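Local structure of erythrocyte membrane protein 1 (Plasmodium falciparum, 2XU0) at residues 186-191 with 271-276. The protein is a surface adhesion protein of malaria-infected red cells that probably binds host cell receptors; this chain is its N-terminal NTS-DBL1 part. The protein carries 10 engineered substitutions. Sequence-based numbering, arbitrary orientation.
Sequences AGICTS and SAPYYA. Engineered in segment 186-191: Ala186 (natural residue Ser).
The sulfur of a disulfide takes part in the packing here: Cys189 SG, bonded to Cys295, also rests against Ala276. The contact lies in the Duffy-binding-like fold, a mainly helical adhesion domain. It joins the first turn of helix 186-204 to the loop that runs from helix 249-268 to strand 279-281. SG stands 3.5 Å from Ala276 C and 3.7 Å from Ala276 CB, so it meets both the backbone and the methyl of that residue. Cys189 SG is anti to the carbonyl carbon and beside the backbone N (chi1 -60°), and in this position it reaches Ala276. Ala276 also forms a backbone hydrogen bond with Cys295. The loop is therefore tied to the same residue that the disulfide links to the helix. Lys294, next to Cys295, holds the loop at a second place, through a hydrogen bond from NZ to Ala272 O.

A second apolar contact lies beside it. Ile188 and Pro273 point toward each other, with both residues buried. Val173 of helix 154-175 touches both side chains, so a third element joins this packing. The loop bends in an inverse gamma turn centred on Tyr275, whose Ala276 N to Tyr274 O hydrogen bond is weak at 3.1 Å. Pro273 and Ala276, on either side of this bend, meet the neighbouring residues Ile188 and Cys189. The outer branch of Ile188 is extended (chi2 -172°), and its CD1 methyl ends 3.9 Å from CG of the Pro273 ring, while its CG2 lies 4.2 Å from Pro273 CD.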
ATOM      1  N   ALA A 186     -10.366   4.158 -10.563  1.00 35.41           N
ATOM      2  CA  ALA A 186      -9.597   5.016  -9.643  1.00 34.84           C
ATOM      3  C   ALA A 186      -8.672   4.192  -8.761  1.00 37.55           C
ATOM      4  O   ALA A 186      -7.584   4.662  -8.444  1.00 37.27           O
ATOM      5  CB  ALA A 186     -10.528   5.842  -8.775  1.00 34.96           C
ATOM      6  N   GLY A 187      -9.106   2.963  -8.433  1.00 34.02           N
ATOM      7  CA  GLY A 187      -8.366   1.997  -7.618  1.00 33.72           C
ATOM      8  C   GLY A 187      -7.000   1.663  -8.183  1.00 36.13           C
ATOM      9  O   GLY A 187      -6.060   1.477  -7.424  1.00 35.29           O
ATOM     10  N   ILE A 188      -6.882   1.604  -9.524  1.00 32.39           N
ATOM     11  CA  ILE A 188      -5.637   1.316 -10.245  1.00 32.68           C
ATOM     12  C   ILE A 188      -4.675   2.492 -10.088  1.00 35.09           C
ATOM     13  O   ILE A 188      -3.488   2.280  -9.851  1.00 34.14           O
ATOM     14  CB  ILE A 188      -5.928   1.004 -11.751  1.00 35.53           C
ATOM     15  CG1 ILE A 188      -6.779  -0.279 -11.907  1.00 36.47           C
ATOM     16  CG2 ILE A 188      -4.630   0.962 -12.573  1.00 34.40           C
ATOM     17  CD1 ILE A 188      -6.982  -0.816 -13.431  1.00 41.68           C
ATOM     18  N   CYS A 189      -5.191   3.741 -10.259  1.00 31.28           N
ATOM     19  CA  CYS A 189      -4.414   4.968 -10.088  1.00 31.48           C
ATOM     20  C   CYS A 189      -3.817   5.021  -8.646  1.00 31.63           C
ATOM     21  O   CYS A 189      -2.658   5.377  -8.489  1.00 28.40           O
ATOM     22  CB  CYS A 189      -5.281   6.194 -10.401  1.00 32.39           C
ATOM     23  SG  CYS A 189      -5.940   6.207 -12.096  1.00 36.00           S
ATOM     24  N   THR A 190      -4.595   4.615  -7.628  1.00 28.74           N
ATOM     25  CA  THR A 190      -4.143   4.541  -6.205  1.00 30.02           C
ATOM     26  C   THR A 190      -2.968   3.536  -6.086  1.00 33.98           C
ATOM     27  O   THR A 190      -1.950   3.866  -5.479  1.00 32.11           O
ATOM     28  CB  THR A 190      -5.332   4.166  -5.271  1.00 34.98           C
ATOM     29  OG1 THR A 190      -6.251   5.260  -5.273  1.00 33.06           O
ATOM     30  CG2 THR A 190      -4.903   3.908  -3.821  1.00 37.24           C
ATOM     31  N   SER A 191      -3.097   2.320  -6.701  1.00 32.30           N
ATOM     32  CA  SER A 191      -2.019   1.325  -6.621  1.00 32.14           C
ATOM     33  C   SER A 191      -0.777   1.798  -7.328  1.00 33.05           C
ATOM     34  O   SER A 191       0.325   1.585  -6.819  1.00 33.09           O
ATOM     35  CB  SER A 191      -2.474  -0.042  -7.123  1.00 38.12           C
ATOM     36  OG  SER A 191      -3.479  -0.526  -6.251  1.00 45.53           O
ATOM     37  N   SER A 271       0.595   2.643 -19.647  1.00 42.11           N
ATOM     38  CA  SER A 271      -0.432   1.608 -19.851  1.00 41.80           C
ATOM     39  C   SER A 271      -1.672   1.793 -19.013  1.00 44.72           C
ATOM     40  O   SER A 271      -2.511   0.892 -18.972  1.00 44.34           O
ATOM     41  CB  SER A 271       0.156   0.229 -19.554  1.00 46.52           C
ATOM     42  OG  SER A 271       0.655   0.192 -18.226  1.00 59.25           O
ATOM     43  N   ALA A 272      -1.787   2.917 -18.300  1.00 41.99           N
ATOM     44  CA  ALA A 272      -2.938   3.116 -17.421  1.00 41.89           C
ATOM     45  C   ALA A 272      -4.206   3.193 -18.260  1.00 45.06           C
ATOM     46  O   ALA A 272      -4.156   3.760 -19.357  1.00 44.31           O
ATOM     47  CB  ALA A 272      -2.758   4.377 -16.576  1.00 42.89           C
ATOM     48  N   PRO A 273      -5.323   2.567 -17.823  1.00 41.41           N
ATOM     49  CA  PRO A 273      -6.554   2.626 -18.631  1.00 41.33           C
ATOM     50  C   PRO A 273      -6.984   4.059 -18.872  1.00 47.84           C
ATOM     51  O   PRO A 273      -6.764   4.915 -18.001  1.00 47.61           O
ATOM     52  CB  PRO A 273      -7.590   1.925 -17.751  1.00 42.66           C
ATOM     53  CG  PRO A 273      -6.805   1.109 -16.803  1.00 47.12           C
ATOM     54  CD  PRO A 273      -5.560   1.869 -16.546  1.00 42.62           C
ATOM     55  N   TYR A 274      -7.600   4.325 -20.047  1.00 45.10           N
ATOM     56  CA  TYR A 274      -8.107   5.665 -20.364  1.00 44.94           C
ATOM     57  C   TYR A 274      -9.102   6.150 -19.323  1.00 45.44           C
ATOM     58  O   TYR A 274      -8.991   7.272 -18.860  1.00 45.75           O
ATOM     59  CB  TYR A 274      -8.727   5.757 -21.774  1.00 47.28           C
ATOM     60  CG  TYR A 274      -9.168   7.172 -22.093  1.00 50.65           C
ATOM     61  CD1 TYR A 274      -8.237   8.156 -22.424  1.00 52.36           C
ATOM     62  CD2 TYR A 274     -10.506   7.552 -21.972  1.00 52.08           C
ATOM     63  CE1 TYR A 274      -8.632   9.467 -22.683  1.00 54.31           C
ATOM     64  CE2 TYR A 274     -10.913   8.862 -22.228  1.00 53.39           C
ATOM     65  CZ  TYR A 274      -9.973   9.813 -22.596  1.00 63.01           C
ATOM     66  OH  TYR A 274     -10.364  11.105 -22.850  1.00 67.13           O
ATOM     67  N   TYR A 275     -10.053   5.310 -18.954  1.00 41.07           N
ATOM     68  CA  TYR A 275     -11.076   5.656 -17.987  1.00 41.13           C
ATOM     69  C   TYR A 275     -10.623   5.278 -16.578  1.00 43.19           C
ATOM     70  O   TYR A 275     -11.099   4.318 -15.965  1.00 41.88           O
ATOM     71  CB  TYR A 275     -12.425   5.052 -18.401  1.00 43.43           C
ATOM     72  CG  TYR A 275     -12.904   5.553 -19.754  1.00 47.43           C
ATOM     73  CD1 TYR A 275     -13.539   6.789 -19.879  1.00 50.08           C
ATOM     74  CD2 TYR A 275     -12.779   4.764 -20.901  1.00 48.45           C
ATOM     75  CE1 TYR A 275     -14.011   7.243 -21.114  1.00 52.01           C
ATOM     76  CE2 TYR A 275     -13.236   5.212 -22.147  1.00 49.38           C
ATOM     77  CZ  TYR A 275     -13.851   6.453 -22.248  1.00 58.30           C
ATOM     78  OH  TYR A 275     -14.312   6.913 -23.464  1.00 56.55           O
ATOM     79  N   ALA A 276      -9.616   6.014 -16.109  1.00 39.95           N
ATOM     80  CA  ALA A 276      -9.011   5.868 -14.778  1.00 38.12           C
ATOM     81  C   ALA A 276      -8.379   7.191 -14.407  1.00 39.68           C
ATOM     82  O   ALA A 276      -7.578   7.748 -15.160  1.00 39.24           O
ATOM     83  CB  ALA A 276      -7.976   4.752 -14.766  1.00 38.12           C
TER